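Local coordinates for protein MATE family efflux transporter (Vibrio cholerae, PDB 6IDP) that probably exports drugs and other toxic compounds across the bacterial membrane, changing conformation in a proton-dependent way as a multidrug transporter of the MATE family, at residues Y148-V153 against P209-R214; T72-R77 against K88-L93; K12-M17 against L284-S289. All blocks are in the same frame, centred on the assembly; numbering follows the deposited sequence.

Interaction 1 (Y148-V153 against P209-R214). With OLC ((2R)-2,3-dihydroxypropyl (9Z)-octadec-9-enoate), chain B.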
loop_
_atom_site.group_PDB
_atom_site.type_symbol
_atom_site.label_atom_id
_atom_site.label_comp_id
_atom_site.label_asym_id
_atom_site.label_seq_id
_atom_site.Cartn_x
_atom_site.Cartn_y
_atom_site.Cartn_z
ATOM N N TYR A 148 -2.188 6.314 10.664
ATOM C CA TYR A 148 -1.650 6.421 9.314
ATOM C C TYR A 148 -1.667 7.867 8.814
ATOM O O TYR A 148 -0.745 8.299 8.119
ATOM C CB TYR A 148 -2.429 5.520 8.349
ATOM C CG TYR A 148 -1.850 5.500 6.950
ATOM C CD1 TYR A 148 -0.761 4.696 6.642
ATOM C CD2 TYR A 148 -2.387 6.290 5.939
ATOM C CE1 TYR A 148 -0.222 4.676 5.369
ATOM C CE2 TYR A 148 -1.854 6.276 4.660
ATOM C CZ TYR A 148 -0.772 5.466 4.383
ATOM O OH TYR A 148 -0.235 5.442 3.116
ATOM N N PHE A 149 -2.713 8.608 9.165
ATOM C CA PHE A 149 -2.820 10.007 8.761
ATOM C C PHE A 149 -1.747 10.854 9.442
ATOM O O PHE A 149 -1.191 11.767 8.832
ATOM C CB PHE A 149 -4.216 10.558 9.073
ATOM C CG PHE A 149 -5.325 9.859 8.334
ATOM C CD1 PHE A 149 -5.128 9.374 7.049
ATOM C CD2 PHE A 149 -6.567 9.679 8.932
ATOM C CE1 PHE A 149 -6.152 8.726 6.372
ATOM C CE2 PHE A 149 -7.591 9.028 8.261
ATOM C CZ PHE A 149 -7.386 8.556 6.982
ATOM N N TYR A 150 -1.461 10.552 10.706
ATOM C CA TYR A 150 -0.353 11.199 11.405
ATOM C C TYR A 150 0.969 10.873 10.721
ATOM O O TYR A 150 1.834 11.739 10.579
ATOM C CB TYR A 150 -0.295 10.773 12.873
ATOM C CG TYR A 150 -1.224 11.537 13.789
ATOM C CD1 TYR A 150 -1.024 12.887 14.045
ATOM C CD2 TYR A 150 -2.287 10.901 14.419
ATOM C CE1 TYR A 150 -1.868 13.588 14.892
ATOM C CE2 TYR A 150 -3.133 11.590 15.266
ATOM C CZ TYR A 150 -2.920 12.931 15.499
ATOM O OH TYR A 150 -3.763 13.617 16.341
ATOM N N TYR A 151 1.121 9.616 10.308
ATOM C CA TYR A 151 2.313 9.174 9.587
ATOM C C TYR A 151 2.476 9.949 8.285
ATOM O O TYR A 151 3.591 10.278 7.883
ATOM C CB TYR A 151 2.252 7.671 9.283
ATOM C CG TYR A 151 2.465 6.767 10.474
ATOM C CD1 TYR A 151 2.920 7.269 11.688
ATOM C CD2 TYR A 151 2.221 5.402 10.380
ATOM C CE1 TYR A 151 3.117 6.432 12.776
ATOM C CE2 TYR A 151 2.414 4.562 11.461
ATOM C CZ TYR A 151 2.863 5.080 12.653
ATOM O OH TYR A 151 3.052 4.240 13.724
ATOM N N SER A 152 1.354 10.230 7.630
ATOM C CA SER A 152 1.359 10.941 6.358
ATOM C C SER A 152 1.761 12.401 6.533
ATOM O O SER A 152 2.418 12.971 5.667
ATOM C CB SER A 152 -0.014 10.851 5.688
ATOM O OG SER A 152 -0.348 9.501 5.415
ATOM N N VAL A 153 1.366 13.001 7.653
ATOM C CA VAL A 153 1.775 14.365 7.962
ATOM C C VAL A 153 3.279 14.425 8.258
ATOM O O VAL A 153 3.964 15.341 7.803
ATOM C CB VAL A 153 0.969 14.939 9.150
ATOM C CG1 VAL A 153 1.538 16.278 9.595
ATOM C CG2 VAL A 153 -0.500 15.081 8.771
ATOM N N PRO A 209 1.604 14.153 20.049
ATOM C CA PRO A 209 2.263 15.304 20.682
ATOM C C PRO A 209 3.555 15.714 19.980
ATOM O O PRO A 209 3.928 16.886 20.033
ATOM C CB PRO A 209 2.551 14.809 22.106
ATOM C CG PRO A 209 2.539 13.320 22.009
ATOM C CD PRO A 209 1.519 13.001 20.966
ATOM N N LYS A 210 4.229 14.764 19.341
ATOM C CA LYS A 210 5.445 15.073 18.599
ATOM C C LYS A 210 5.123 15.916 17.368
ATOM O O LYS A 210 5.837 16.868 17.046
ATOM C CB LYS A 210 6.172 13.791 18.197
ATOM C CG LYS A 210 7.013 13.176 19.309
ATOM C CD LYS A 210 7.340 11.720 19.011
ATOM C CE LYS A 210 8.521 11.230 19.835
ATOM N NZ LYS A 210 8.355 11.509 21.287
ATOM N N VAL A 211 4.035 15.566 16.689
ATOM C CA VAL A 211 3.587 16.314 15.523
ATOM C C VAL A 211 3.199 17.743 15.916
ATOM O O VAL A 211 3.534 18.704 15.220
ATOM C CB VAL A 211 2.403 15.603 14.832
ATOM C CG1 VAL A 211 1.711 16.525 13.847
ATOM C CG2 VAL A 211 2.886 14.338 14.133
ATOM N N ALA A 212 2.519 17.878 17.049
ATOM C CA ALA A 212 2.108 19.186 17.542
ATOM C C ALA A 212 3.307 20.028 17.984
ATOM O O ALA A 212 3.358 21.229 17.719
ATOM C CB ALA A 212 1.128 19.028 18.687
ATOM N N GLN A 213 4.262 19.393 18.659
ATOM C CA GLN A 213 5.464 20.073 19.141
ATOM C C GLN A 213 6.270 20.655 17.981
ATOM O O GLN A 213 6.858 21.732 18.094
ATOM C CB GLN A 213 6.330 19.106 19.958
ATOM C CG GLN A 213 7.457 19.759 20.749
ATOM C CD GLN A 213 8.704 20.029 19.924
ATOM O OE1 GLN A 213 9.010 19.298 18.982
ATOM N NE2 GLN A 213 9.427 21.089 20.274
ATOM N N ARG A 214 6.287 19.933 16.865
ATOM C CA ARG A 214 7.012 20.360 15.676
ATOM C C ARG A 214 6.167 21.299 14.824
ATOM O O ARG A 214 6.613 21.759 13.771
ATOM C CB ARG A 214 7.446 19.148 14.852
ATOM C CG ARG A 214 8.499 18.292 15.529
ATOM C CD ARG A 214 8.838 17.086 14.679
ATOM N NE ARG A 214 9.938 16.306 15.233
ATOM C CZ ARG A 214 9.788 15.145 15.861
ATOM N NH1 ARG A 214 8.581 14.621 16.012
ATOM N NH2 ARG A 214 10.848 14.505 16.334
HETATM C C18 OLC B . 0.310 1.669 11.413
HETATM C C10 OLC B . -0.500 0.147 4.585
HETATM C C9 OLC B . 0.378 0.495 3.622
HETATM C C17 OLC B . -0.554 2.095 10.247
HETATM C C11 OLC B . -1.669 1.048 4.916
HETATM C C8 OLC B . 0.205 1.790 2.861
HETATM C C16 OLC B . -1.968 1.597 10.455
HETATM C C12 OLC B . -2.383 0.531 6.148
HETATM C C15 OLC B . -2.620 1.307 9.119
HETATM C C13 OLC B . -1.374 0.265 7.245
HETATM C C14 OLC B . -2.089 0.007 8.555
#
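Val211 faces helix 124-156 and divides its two methyls between two residues one turn apart. CG2 approaches the Tyr150 ring at CD1 (4.2 Å), arriving obliquely, while CG1 meets CG1 of Val153 at 4.3 Å. The fork follows from chi1 of 166°, which sets Val211 CG1 anti to the backbone N and CG2 anti to the carbonyl carbon. Tyr150 does not aim its CB at the partner; with CG beside its own backbone N (chi1 -83°), the ring swings back toward Val211. Both distances are van der Waals contacts, and the buried area of 119 Å² marks a light touch between two helices of the MATE transporter's membrane bundle, with 189-213 ending here. Trp216, in the loop that follows, packs on both Val153 and Val211. Away from Val211, Tyr148 and Tyr151 meet the chain B monoolein: Tyr148 OH lies 3.7 Å from its C8, and Tyr151 CE2 lies 3.6 Å from C18, the end of the acyl chain. Next to Tyr151 in the chain, Ser152 turns its hydroxyl back on the helix, OG donating to Tyr148 O at 3.0 Å from the carbonyl face opposite to that used by Ser152 N.

Interaction 2 (T72-R77 against K88-L93)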
loop_
_atom_site.group_PDB
_atom_site.type_symbol
_atom_site.label_atom_id
_atom_site.label_comp_id
_atom_site.label_asym_id
_atom_site.label_seq_id
_atom_site.Cartn_x
_atom_site.Cartn_y
_atom_site.Cartn_z
ATOM N N THR A 72 0.422 13.920 1.412
ATOM C CA THR A 72 1.854 14.035 1.168
ATOM C C THR A 72 2.151 14.985 0.012
ATOM O O THR A 72 3.028 15.838 0.115
ATOM C CB THR A 72 2.483 12.654 0.880
ATOM O OG1 THR A 72 2.555 11.905 2.099
ATOM C CG2 THR A 72 3.879 12.809 0.317
ATOM N N ALA A 73 1.401 14.848 -1.077
ATOM C CA ALA A 73 1.625 15.659 -2.267
ATOM C C ALA A 73 1.330 17.146 -2.041
ATOM O O ALA A 73 2.110 18.007 -2.445
ATOM C CB ALA A 73 0.788 15.132 -3.422
ATOM N N VAL A 74 0.208 17.449 -1.400
ATOM C CA VAL A 74 -0.209 18.837 -1.255
ATOM C C VAL A 74 0.585 19.559 -0.168
ATOM O O VAL A 74 1.010 20.700 -0.358
ATOM C CB VAL A 74 -1.715 18.940 -0.953
ATOM C CG1 VAL A 74 -2.122 20.392 -0.752
ATOM C CG2 VAL A 74 -2.516 18.321 -2.088
ATOM N N ILE A 75 0.802 18.894 0.962
ATOM C CA ILE A 75 1.511 19.520 2.072
ATOM C C ILE A 75 3.002 19.714 1.785
ATOM O O ILE A 75 3.551 20.775 2.087
ATOM C CB ILE A 75 1.336 18.710 3.373
ATOM C CG1 ILE A 75 -0.126 18.763 3.822
ATOM C CG2 ILE A 75 2.238 19.248 4.474
ATOM C CD1 ILE A 75 -0.369 18.205 5.204
ATOM N N SER A 76 3.656 18.716 1.192
ATOM C CA SER A 76 5.089 18.834 0.915
ATOM C C SER A 76 5.358 19.933 -0.113
ATOM O O SER A 76 6.336 20.670 0.003
ATOM C CB SER A 76 5.679 17.500 0.440
ATOM O OG SER A 76 5.141 17.093 -0.805
ATOM N N ARG A 77 4.483 20.051 -1.104
ATOM C CA ARG A 77 4.611 21.110 -2.098
ATOM C C ARG A 77 4.442 22.483 -1.454
ATOM O O ARG A 77 5.187 23.413 -1.760
ATOM C CB ARG A 77 3.593 20.925 -3.226
ATOM C CG ARG A 77 3.736 21.944 -4.339
ATOM C CD ARG A 77 2.869 21.585 -5.527
ATOM N NE ARG A 77 3.023 22.545 -6.614
ATOM C CZ ARG A 77 2.561 22.358 -7.846
ATOM N NH1 ARG A 77 1.916 21.241 -8.154
ATOM N NH2 ARG A 77 2.748 23.286 -8.774
ATOM N N LYS A 88 0.798 23.630 7.762
ATOM C CA LYS A 88 0.430 23.032 9.045
ATOM C C LYS A 88 -1.068 23.161 9.322
ATOM O O LYS A 88 -1.621 22.393 10.102
ATOM C CB LYS A 88 1.245 23.645 10.187
ATOM C CG LYS A 88 0.917 25.080 10.522
ATOM C CD LYS A 88 1.693 25.506 11.756
ATOM C CE LYS A 88 1.353 26.923 12.165
ATOM N NZ LYS A 88 2.022 27.306 13.442
ATOM N N GLN A 89 -1.718 24.126 8.682
ATOM C CA GLN A 89 -3.175 24.199 8.717
ATOM C C GLN A 89 -3.763 23.017 7.957
ATOM O O GLN A 89 -4.762 22.433 8.369
ATOM C CB GLN A 89 -3.681 25.513 8.120
ATOM C CG GLN A 89 -3.435 26.741 8.976
ATOM C CD GLN A 89 -3.778 28.022 8.246
ATOM O OE1 GLN A 89 -3.601 28.124 7.034
ATOM N NE2 GLN A 89 -4.281 29.007 8.979
ATOM N N LEU A 90 -3.135 22.676 6.837
ATOM C CA LEU A 90 -3.541 21.521 6.047
ATOM C C LEU A 90 -3.389 20.239 6.852
ATOM O O LEU A 90 -4.205 19.326 6.736
ATOM C CB LEU A 90 -2.719 21.420 4.760
ATOM C CG LEU A 90 -3.046 22.383 3.620
ATOM C CD1 LEU A 90 -2.096 22.148 2.457
ATOM C CD2 LEU A 90 -4.491 22.219 3.176
ATOM N N GLY A 91 -2.335 20.180 7.662
ATOM C CA GLY A 91 -2.077 19.024 8.502
ATOM C C GLY A 91 -3.221 18.794 9.466
ATOM O O GLY A 91 -3.671 17.661 9.653
ATOM N N GLY A 92 -3.692 19.877 10.077
ATOM C CA GLY A 92 -4.851 19.814 10.946
ATOM C C GLY A 92 -6.111 19.429 10.190
ATOM O O GLY A 92 -6.921 18.646 10.687
ATOM N N LEU A 93 -6.273 19.970 8.985
ATOM C CA LEU A 93 -7.462 19.701 8.177
ATOM C C LEU A 93 -7.556 18.227 7.785
ATOM O O LEU A 93 -8.641 17.646 7.797
ATOM C CB LEU A 93 -7.473 20.577 6.920
ATOM C CG LEU A 93 -8.669 20.378 5.983
ATOM C CD1 LEU A 93 -9.973 20.768 6.669
ATOM C CD2 LEU A 93 -8.493 21.145 4.682
#
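Leu90 of helix 84-111 and Ile75 of helix 54-80 lie alongside each other with their side chains running in opposing senses, Ile75 CG1 being 3.8 Å from Leu90 CB. Ile75 carries CG1 beside its backbone N (chi1 -67°) and extends the chain at chi2 (-170°), which takes CD1 beyond the leucine to the backbone of Gly91, 3.7 Å from its N and 3.8 Å from its CA. At Gly91 the methyl meets main-chain atoms. Val74 meets the same leucine differently: the two side chains cross at about a right angle, and Val74 CG1 touches Leu90 CD1 at 3.7 Å. Leu90 thus presents its CB chiefly to Ile75 and its CD1 to both residues. The short axes run nearly antiparallel, at 157°, and come within 9.7 Å, the geometry of a helical hairpin whose two helices are joined by a brief turn between residues 80 and 84. On helix 54-80, Ser76 OG folds back to donate to Thr72 O (2.6 Å), which also accepts from Ser76 N. The hairpin is flanked by helix 226-259, where Leu233 touches Val74 and Ser229 touches Leu90, and by helix 124-156, whose Ala156 packs on Ile75.

Interaction 3 (K12-M17 against L284-S289). With OLC ((2R)-2,3-dihydroxypropyl (9Z)-octadec-9-enoate), chain Q; OLC ((2R)-2,3-dihydroxypropyl (9Z)-octadec-9-enoate), chain P; OLC ((2R)-2,3-dihydroxypropyl (9Z)-octadec-9-enoate), chain M.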
loop_
_atom_site.group_PDB
_atom_site.type_symbol
_atom_site.label_atom_id
_atom_site.label_comp_id
_atom_site.label_asym_id
_atom_site.label_seq_id
_atom_site.Cartn_x
_atom_site.Cartn_y
_atom_site.Cartn_z
ATOM N N LYS A 12 22.006 9.420 -1.267
ATOM C CA LYS A 12 22.105 9.218 0.177
ATOM C C LYS A 12 20.861 9.711 0.909
ATOM O O LYS A 12 20.447 9.121 1.907
ATOM C CB LYS A 12 23.350 9.913 0.731
ATOM C CG LYS A 12 24.650 9.195 0.420
ATOM C CD LYS A 12 25.835 9.895 1.061
ATOM C CE LYS A 12 27.110 9.082 0.902
ATOM N NZ LYS A 12 27.445 8.845 -0.529
ATOM N N GLN A 13 20.268 10.793 0.417
ATOM C CA GLN A 13 19.052 11.324 1.023
ATOM C C GLN A 13 17.901 10.340 0.836
ATOM O O GLN A 13 17.136 10.085 1.764
ATOM C CB GLN A 13 18.692 12.692 0.427
ATOM C CG GLN A 13 19.624 13.828 0.837
ATOM C CD GLN A 13 19.344 15.120 0.084
ATOM O OE1 GLN A 13 18.245 15.329 -0.429
ATOM N NE2 GLN A 13 20.343 15.991 0.012
ATOM N N LEU A 14 17.792 9.780 -0.365
ATOM C CA LEU A 14 16.746 8.806 -0.654
ATOM C C LEU A 14 16.916 7.557 0.205
ATOM O O LEU A 14 15.937 7.009 0.708
ATOM C CB LEU A 14 16.740 8.436 -2.140
ATOM C CG LEU A 14 15.736 7.360 -2.571
ATOM C CD1 LEU A 14 14.301 7.813 -2.335
ATOM C CD2 LEU A 14 15.949 6.966 -4.028
ATOM N N PHE A 15 18.159 7.116 0.382
ATOM C CA PHE A 15 18.434 5.946 1.212
ATOM C C PHE A 15 18.009 6.170 2.661
ATOM O O PHE A 15 17.354 5.318 3.259
ATOM C CB PHE A 15 19.919 5.572 1.159
ATOM C CG PHE A 15 20.299 4.487 2.125
ATOM C CD1 PHE A 15 19.955 3.167 1.877
ATOM C CD2 PHE A 15 20.993 4.785 3.288
ATOM C CE1 PHE A 15 20.300 2.163 2.769
ATOM C CE2 PHE A 15 21.339 3.784 4.184
ATOM C CZ PHE A 15 20.992 2.473 3.921
ATOM N N GLN A 16 18.383 7.318 3.221
ATOM C CA GLN A 16 18.053 7.627 4.611
ATOM C C GLN A 16 16.554 7.814 4.812
ATOM O O GLN A 16 16.034 7.553 5.892
ATOM C CB GLN A 16 18.802 8.876 5.084
ATOM C CG GLN A 16 20.298 8.669 5.281
ATOM C CD GLN A 16 20.615 7.637 6.354
ATOM O OE1 GLN A 16 19.893 7.508 7.343
ATOM N NE2 GLN A 16 21.701 6.896 6.159
ATOM N N MET A 17 15.863 8.273 3.774
ATOM C CA MET A 17 14.416 8.424 3.839
ATOM C C MET A 17 13.700 7.083 3.704
ATOM O O MET A 17 12.635 6.882 4.283
ATOM C CB MET A 17 13.926 9.380 2.748
ATOM C CG MET A 17 14.224 10.848 3.011
ATOM S SD MET A 17 13.078 11.607 4.177
ATOM C CE MET A 17 11.537 11.491 3.268
ATOM N N LEU A 284 8.141 -0.796 -2.558
ATOM C CA LEU A 284 6.992 -0.374 -1.767
ATOM C C LEU A 284 7.382 0.721 -0.771
ATOM O O LEU A 284 6.686 1.729 -0.641
ATOM C CB LEU A 284 6.386 -1.574 -1.037
ATOM C CG LEU A 284 4.922 -1.491 -0.595
ATOM C CD1 LEU A 284 4.774 -0.860 0.787
ATOM C CD2 LEU A 284 4.082 -0.749 -1.632
ATOM N N ALA A 285 8.499 0.521 -0.078
ATOM C CA ALA A 285 9.011 1.515 0.859
ATOM C C ALA A 285 9.302 2.839 0.155
ATOM O O ALA A 285 9.067 3.913 0.710
ATOM C CB ALA A 285 10.268 0.997 1.548
ATOM N N MET A 286 9.804 2.750 -1.072
ATOM C CA MET A 286 10.185 3.930 -1.843
ATOM C C MET A 286 8.967 4.752 -2.267
ATOM O O MET A 286 9.058 5.968 -2.419
ATOM C CB MET A 286 10.998 3.522 -3.077
ATOM C CG MET A 286 12.052 4.537 -3.496
ATOM S SD MET A 286 13.266 3.854 -4.650
ATOM C CE MET A 286 13.325 2.154 -4.088
ATOM N N THR A 287 7.825 4.094 -2.447
ATOM C CA THR A 287 6.604 4.797 -2.835
ATOM C C THR A 287 6.021 5.596 -1.673
ATOM O O THR A 287 5.037 6.316 -1.837
ATOM C CB THR A 287 5.526 3.830 -3.364
ATOM O OG1 THR A 287 5.182 2.886 -2.345
ATOM C CG2 THR A 287 6.028 3.095 -4.595
ATOM N N MET A 288 6.627 5.459 -0.499
ATOM C CA MET A 288 6.225 6.242 0.660
ATOM C C MET A 288 7.279 7.285 1.033
ATOM O O MET A 288 6.971 8.277 1.689
ATOM C CB MET A 288 5.947 5.323 1.850
ATOM C CG MET A 288 4.690 4.489 1.689
ATOM S SD MET A 288 4.435 3.347 3.057
ATOM C CE MET A 288 5.822 2.242 2.823
ATOM N N SER A 289 8.518 7.061 0.608
ATOM C CA SER A 289 9.609 7.970 0.951
ATOM C C SER A 289 9.883 8.982 -0.158
ATOM O O SER A 289 10.212 10.136 0.111
ATOM C CB SER A 289 10.883 7.181 1.266
ATOM O OG SER A 289 11.259 6.357 0.176
HETATM C C18 OLC Q . 20.678 -2.675 -1.145
HETATM C C10 OLC Q . 24.913 4.551 2.106
HETATM C C9 OLC Q . 25.657 5.625 2.438
HETATM C C17 OLC Q . 20.942 -1.576 -0.139
HETATM C C11 OLC Q . 25.573 3.340 1.481
HETATM C C16 OLC Q . 21.710 -0.444 -0.792
HETATM C C12 OLC Q . 24.588 2.192 1.382
HETATM C C15 OLC Q . 22.271 0.461 0.284
HETATM C C13 OLC Q . 23.295 2.670 0.755
HETATM C C14 OLC Q . 22.854 1.713 -0.335
HETATM C C18 OLC P . 16.518 0.620 1.515
HETATM C C10 OLC P . 21.079 3.783 -3.360
HETATM C C9 OLC P . 22.409 3.934 -3.169
HETATM C C17 OLC P . 16.988 0.270 0.119
HETATM C C11 OLC P . 20.098 4.796 -2.806
HETATM C C8 OLC P . 22.955 5.121 -2.402
HETATM C C16 OLC P . 17.688 1.463 -0.498
HETATM C C12 OLC P . 18.723 4.581 -3.407
HETATM C C7 OLC P . 24.352 4.813 -1.903
HETATM C C15 OLC P . 16.662 2.447 -1.014
HETATM C C13 OLC P . 18.082 3.338 -2.828
HETATM C C6 OLC P . 25.383 5.526 -2.752
HETATM C C14 OLC P . 17.370 3.677 -1.538
HETATM C C5 OLC P . 25.397 7.000 -2.411
HETATM C C18 OLC M . 19.050 -1.956 4.824
HETATM C C10 OLC M . 21.621 4.999 9.871
HETATM C C17 OLC M . 18.803 -0.773 5.735
HETATM C C11 OLC M . 22.268 4.328 8.679
HETATM C C16 OLC M . 20.032 -0.517 6.580
HETATM C C12 OLC M . 21.290 3.364 8.040
HETATM C C15 OLC M . 19.833 0.731 7.414
HETATM C C13 OLC M . 20.956 2.261 9.020
HETATM C C14 OLC M . 21.026 0.917 8.329
#
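Phe15 and Leu14 share the chain P monoolein, but only the leucine reaches across to helix 281-299. The phenylalanine ring carries C13 of the chain Q lipid over the centre of one face, 3.5 Å above the plane. C16 of the chain P lipid lies at the ring edge, in plane, 3.7 Å from CD1, and C12 of the chain M lipid approaches CE2 obliquely. Trp19, one turn further on, meets the ring with planes about 40° apart. In the MATE fold, with its two MatE repeats, this contact brings the N-terminal helix 5-39 against a helix of the second repeat. Their local axes cross at 107°, 9.9 Å apart, so the contact is confined to a short patch. At one end of that patch Leu14 crosses Met286 at about a right angle, CD1 lying 4.1 Å from Met286 CG. With CG anti to the backbone N (chi1 177°), Leu14 also sets CD2 3.7 Å from C12 of the chain P lipid; CD1 faces Met286 and Ser289, while CD2 is close to both Met286 SD and the lipid. Behind Met286, helix 303-330 supplies Ala313, Phe316 and Val317. At the other end, Met17 and Ser289 bring the backbones to a CA–CA separation of 5.6 Å. The small side chain of Ser289 is consistent with this close approach, its CB packing against Met17 CB. The hydroxyl of Ser289 is hydrogen-bonded to that of Thr18 on helix 5-39, and its contacts to carbonyls of its own helix are weak. Met17 O, which takes a hydrogen bond from Thr160 OG1, is also touched by Ser289 CB at 3.5 Å, while the side chain of Met17 curls back and brings CE to 3.7 Å from Ser289 O.

Interactions 1 and 2 are neighbours on the same side of the chain's centre, with their own centres 11 Å apart. They touch where Val153 CG2 comes to 4.2 Å from Gly91 O, and where Ser152 O lies 3.7 Å from Thr72 OG1, both as packing. Helix 124-156 is therefore a shared wall: it meets 189-213 in interaction 1 and borders the hairpin of interaction 2. Interaction 3 stands about 19 Å from each, centre to centre, and touches neither. Arg155 nevertheless links the regions, packing on Thr72 and hydrogen-bonding through NE to Met288 O. Monoolein chains lie against helix 124-156 beside interaction 1 and against helix 5-39 beside interaction 3.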